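Local coordinates for protein LAIR1 ecotodomain from MGD21 antibody (Homo sapiens, PDB 7JZK) that binds, as a LAIR1 immunoglobulin-like domain taken from an antibody insertion, the V2 domain of a Plasmodium RIFIN, at residues G19-V30 with S57-V68. Numbering follows the deposited sequence.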
# COMPACT_ATOMS: atom_id res chain seq x y z
N GLY A 19 -0.20 -20.03 -15.04
CA GLY A 19 -1.59 -20.29 -14.79
C GLY A 19 -1.85 -21.10 -13.54
O GLY A 19 -2.98 -21.09 -13.05
N SER A 20 -0.83 -21.76 -12.99
CA SER A 20 -0.99 -22.60 -11.81
C SER A 20 -0.88 -21.76 -10.54
O SER A 20 -0.57 -20.57 -10.58
CB SER A 20 0.03 -23.74 -11.81
OG SER A 20 -0.35 -24.78 -10.92
N HIS A 21 -1.15 -22.40 -9.41
CA HIS A 21 -1.20 -21.78 -8.09
C HIS A 21 0.17 -21.85 -7.41
O HIS A 21 1.03 -22.63 -7.80
CB HIS A 21 -2.27 -22.45 -7.23
CG HIS A 21 -1.98 -23.88 -6.91
ND1 HIS A 21 -2.34 -24.91 -7.75
CD2 HIS A 21 -1.40 -24.46 -5.83
CE1 HIS A 21 -1.97 -26.06 -7.21
NE2 HIS A 21 -1.39 -25.82 -6.05
N VAL A 22 0.36 -20.98 -6.41
CA VAL A 22 1.53 -21.03 -5.54
C VAL A 22 1.14 -20.42 -4.20
O VAL A 22 0.26 -19.57 -4.14
CB VAL A 22 2.75 -20.29 -6.16
CG1 VAL A 22 2.54 -18.79 -6.15
CG2 VAL A 22 4.03 -20.62 -5.40
N THR A 23 1.76 -20.90 -3.12
CA THR A 23 1.51 -20.33 -1.80
C THR A 23 2.83 -20.05 -1.08
O THR A 23 3.66 -20.95 -0.91
CB THR A 23 0.65 -21.27 -0.94
OG1 THR A 23 -0.44 -21.76 -1.72
CG2 THR A 23 0.11 -20.50 0.26
N PHE A 24 2.99 -18.80 -0.63
CA PHE A 24 4.13 -18.42 0.19
C PHE A 24 3.73 -18.58 1.64
O PHE A 24 2.72 -18.03 2.08
CB PHE A 24 4.52 -16.96 -0.08
CG PHE A 24 4.97 -16.72 -1.48
CD1 PHE A 24 4.09 -16.23 -2.43
CD2 PHE A 24 6.26 -17.03 -1.87
CE1 PHE A 24 4.49 -16.03 -3.73
CE2 PHE A 24 6.67 -16.82 -3.16
CZ PHE A 24 5.78 -16.33 -4.10
N VAL A 25 4.55 -19.33 2.38
CA VAL A 25 4.34 -19.62 3.80
C VAL A 25 5.42 -18.90 4.59
O VAL A 25 6.62 -19.13 4.38
CB VAL A 25 4.38 -21.14 4.08
CG1 VAL A 25 4.00 -21.41 5.54
CG2 VAL A 25 3.46 -21.89 3.12
N CYS A 26 4.98 -17.99 5.45
CA CYS A 26 5.85 -17.21 6.31
C CYS A 26 5.77 -17.77 7.72
O CYS A 26 4.67 -17.93 8.26
CB CYS A 26 5.42 -15.75 6.30
SG CYS A 26 5.65 -14.94 4.74
N ARG A 27 6.92 -18.10 8.30
CA ARG A 27 6.97 -18.68 9.63
C ARG A 27 7.80 -17.83 10.56
O ARG A 27 8.88 -17.36 10.19
CB ARG A 27 7.49 -20.11 9.59
CG ARG A 27 6.42 -21.08 9.16
CD ARG A 27 6.85 -22.51 9.35
NE ARG A 27 6.50 -23.36 8.21
CZ ARG A 27 7.06 -23.32 7.00
NH1 ARG A 27 6.64 -24.16 6.06
NH2 ARG A 27 8.01 -22.44 6.72
N GLY A 28 7.26 -17.64 11.76
CA GLY A 28 7.93 -16.93 12.82
C GLY A 28 7.61 -17.54 14.19
O GLY A 28 7.17 -18.70 14.32
N PRO A 29 7.86 -16.76 15.24
CA PRO A 29 7.60 -17.22 16.60
C PRO A 29 6.12 -17.13 16.93
O PRO A 29 5.31 -16.66 16.12
CB PRO A 29 8.42 -16.24 17.45
CG PRO A 29 8.36 -14.95 16.65
CD PRO A 29 8.40 -15.39 15.20
N VAL A 30 5.74 -17.63 18.11
CA VAL A 30 4.36 -17.55 18.57
C VAL A 30 4.02 -16.12 18.92
O VAL A 30 4.86 -15.38 19.44
CB VAL A 30 4.13 -18.50 19.76
CG1 VAL A 30 2.93 -18.05 20.62
CG2 VAL A 30 3.91 -19.93 19.27
N SER A 57 5.73 -23.07 19.66
CA SER A 57 6.78 -22.10 19.37
C SER A 57 6.81 -21.59 17.93
O SER A 57 7.64 -20.72 17.64
CB SER A 57 8.15 -22.69 19.72
OG SER A 57 8.43 -23.82 18.91
N GLU A 58 5.91 -22.03 17.04
CA GLU A 58 5.99 -21.65 15.64
C GLU A 58 4.61 -21.32 15.07
O GLU A 58 3.69 -22.14 15.12
CB GLU A 58 6.65 -22.75 14.81
CG GLU A 58 8.15 -22.77 15.07
CD GLU A 58 8.96 -23.47 14.00
OE1 GLU A 58 8.40 -23.79 12.92
OE2 GLU A 58 10.16 -23.71 14.26
N SER A 59 4.49 -20.11 14.50
CA SER A 59 3.26 -19.66 13.86
C SER A 59 3.54 -19.30 12.42
O SER A 59 4.67 -18.98 12.05
CB SER A 59 2.61 -18.44 14.57
OG SER A 59 3.40 -17.27 14.47
N GLU A 60 2.49 -19.34 11.62
CA GLU A 60 2.67 -19.15 10.20
C GLU A 60 1.52 -18.35 9.63
O GLU A 60 0.47 -18.18 10.27
CB GLU A 60 2.79 -20.49 9.46
CG GLU A 60 1.46 -21.16 9.23
CD GLU A 60 1.56 -22.38 8.35
OE1 GLU A 60 0.54 -22.77 7.73
OE2 GLU A 60 2.67 -22.96 8.26
N ALA A 61 1.75 -17.84 8.43
CA ALA A 61 0.76 -17.12 7.66
C ALA A 61 0.97 -17.50 6.21
O ALA A 61 2.11 -17.70 5.77
CB ALA A 61 0.85 -15.61 7.84
N ARG A 62 -0.12 -17.59 5.46
CA ARG A 62 -0.07 -18.07 4.09
C ARG A 62 -0.59 -16.99 3.15
O ARG A 62 -1.64 -16.39 3.41
CB ARG A 62 -0.93 -19.33 3.99
CG ARG A 62 -0.42 -20.40 4.93
CD ARG A 62 -0.98 -21.77 4.63
NE ARG A 62 0.16 -22.63 4.34
CZ ARG A 62 0.17 -23.94 4.46
NH1 ARG A 62 -0.91 -24.59 4.88
NH2 ARG A 62 1.29 -24.61 4.16
N PHE A 63 0.13 -16.76 2.05
CA PHE A 63 -0.28 -15.82 1.00
C PHE A 63 -0.34 -16.63 -0.28
O PHE A 63 0.69 -17.13 -0.75
CB PHE A 63 0.72 -14.67 0.85
CG PHE A 63 1.02 -13.94 2.14
CD1 PHE A 63 1.95 -14.45 3.04
CD2 PHE A 63 0.40 -12.74 2.43
CE1 PHE A 63 2.22 -13.79 4.21
CE2 PHE A 63 0.69 -12.08 3.61
CZ PHE A 63 1.60 -12.61 4.50
N ARG A 64 -1.53 -16.79 -0.85
CA ARG A 64 -1.70 -17.72 -1.96
C ARG A 64 -2.12 -17.00 -3.23
O ARG A 64 -3.09 -16.23 -3.23
CB ARG A 64 -2.74 -18.77 -1.60
CG ARG A 64 -3.31 -19.47 -2.82
CD ARG A 64 -4.58 -20.27 -2.49
NE ARG A 64 -5.11 -20.82 -3.73
CZ ARG A 64 -4.89 -22.06 -4.14
NH1 ARG A 64 -5.40 -22.47 -5.30
NH2 ARG A 64 -4.17 -22.91 -3.40
N ILE A 65 -1.42 -17.27 -4.33
CA ILE A 65 -1.80 -16.80 -5.65
C ILE A 65 -2.43 -17.97 -6.40
O ILE A 65 -1.77 -18.98 -6.64
CB ILE A 65 -0.59 -16.24 -6.43
CG1 ILE A 65 0.04 -15.05 -5.71
CG2 ILE A 65 -1.01 -15.85 -7.85
CD1 ILE A 65 1.32 -14.58 -6.38
N ASP A 66 -3.71 -17.83 -6.77
CA ASP A 66 -4.42 -18.92 -7.42
C ASP A 66 -3.88 -19.18 -8.82
O ASP A 66 -3.70 -20.33 -9.23
CB ASP A 66 -5.92 -18.64 -7.50
CG ASP A 66 -6.56 -18.52 -6.12
OD1 ASP A 66 -6.34 -19.41 -5.26
OD2 ASP A 66 -7.33 -17.55 -5.90
N SER A 67 -3.62 -18.13 -9.59
CA SER A 67 -3.15 -18.32 -10.95
C SER A 67 -2.08 -17.28 -11.23
O SER A 67 -2.38 -16.09 -11.35
CB SER A 67 -4.31 -18.22 -11.95
OG SER A 67 -3.91 -18.62 -13.25
N VAL A 68 -0.84 -17.73 -11.33
CA VAL A 68 0.28 -16.82 -11.52
C VAL A 68 0.37 -16.41 -12.98
O VAL A 68 -0.01 -17.15 -13.89
CB VAL A 68 1.60 -17.44 -11.04
CG1 VAL A 68 1.46 -17.95 -9.62
CG2 VAL A 68 2.04 -18.54 -12.00
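Two neighbouring antiparallel strands of an immunoglobulin beta-sandwich, 22-28 and 58-65, pair here through an unbroken ladder; their axes approach to 4.6 Å at 162°. Four hydrogen-bonded pairs, Val22-Ile65, Phe24-Phe63, Cys26-Ala61 and Gly28-Ser59, each exchange two N-H...O=C bonds and alternate with non-hydrogen-bonded Thr23-Arg64, Val25-Arg62 and Arg27-Glu60. Beyond the strands, Val68 N bonds to Ser20 O and Gly19 N to Val68 O. Serine hydroxyls add one bond near each end: Ser67 OG reaches Gly19 O at 2.6 Å from above the carbonyl plane, and Ser59 OG donates to Pro29 O, also at 2.6 Å.

On the face bearing Val22, Cys26, Phe63 and Ile65, Cys26 SG lies 3.7 Å from Phe63 CE1, an oblique sulfur-aromatic approach. Val22 and Ile65 run side by side, whereas Val22 CG1 meets CG1 of Val68, beyond the strand, at 3.7 Å with the two side chains nearly perpendicular. On the opposite face, with Thr23, Arg27, Glu60, Arg62 and Arg64, Val25 sits among charged groups. Its CG1, anti to the backbone N (chi1 -173°), packs over the centre of the Arg27 guanidinium, while CG2 abuts the edge of the Arg62 guanidinium, 3.6 Å from Arg62 NE. Glu60 links both arginines by charge alone, its oxygens well out of their planes; Glu60 OE2 to Arg27 NE is long, 3.9 Å. Farther along, His21 CB lies over one face of the Arg64 guanidinium, 3.7 Å from Arg64 NH1, with ring and guanidinium planes 14° apart.

Strand 7-11 flanks 22-28, with Ser9 OG hydrogen-bonded to Arg27 NH2 and Glu11 salt-bridged to Arg62; strand 52-55 borders 58-65. A disulfide from Cys26 to Cys78 joins this sheet to the opposing one, whose strand 34-38 packs Phe35 against Phe63; Phe79 of the Rifin chain packs on Phe63 and Ile65.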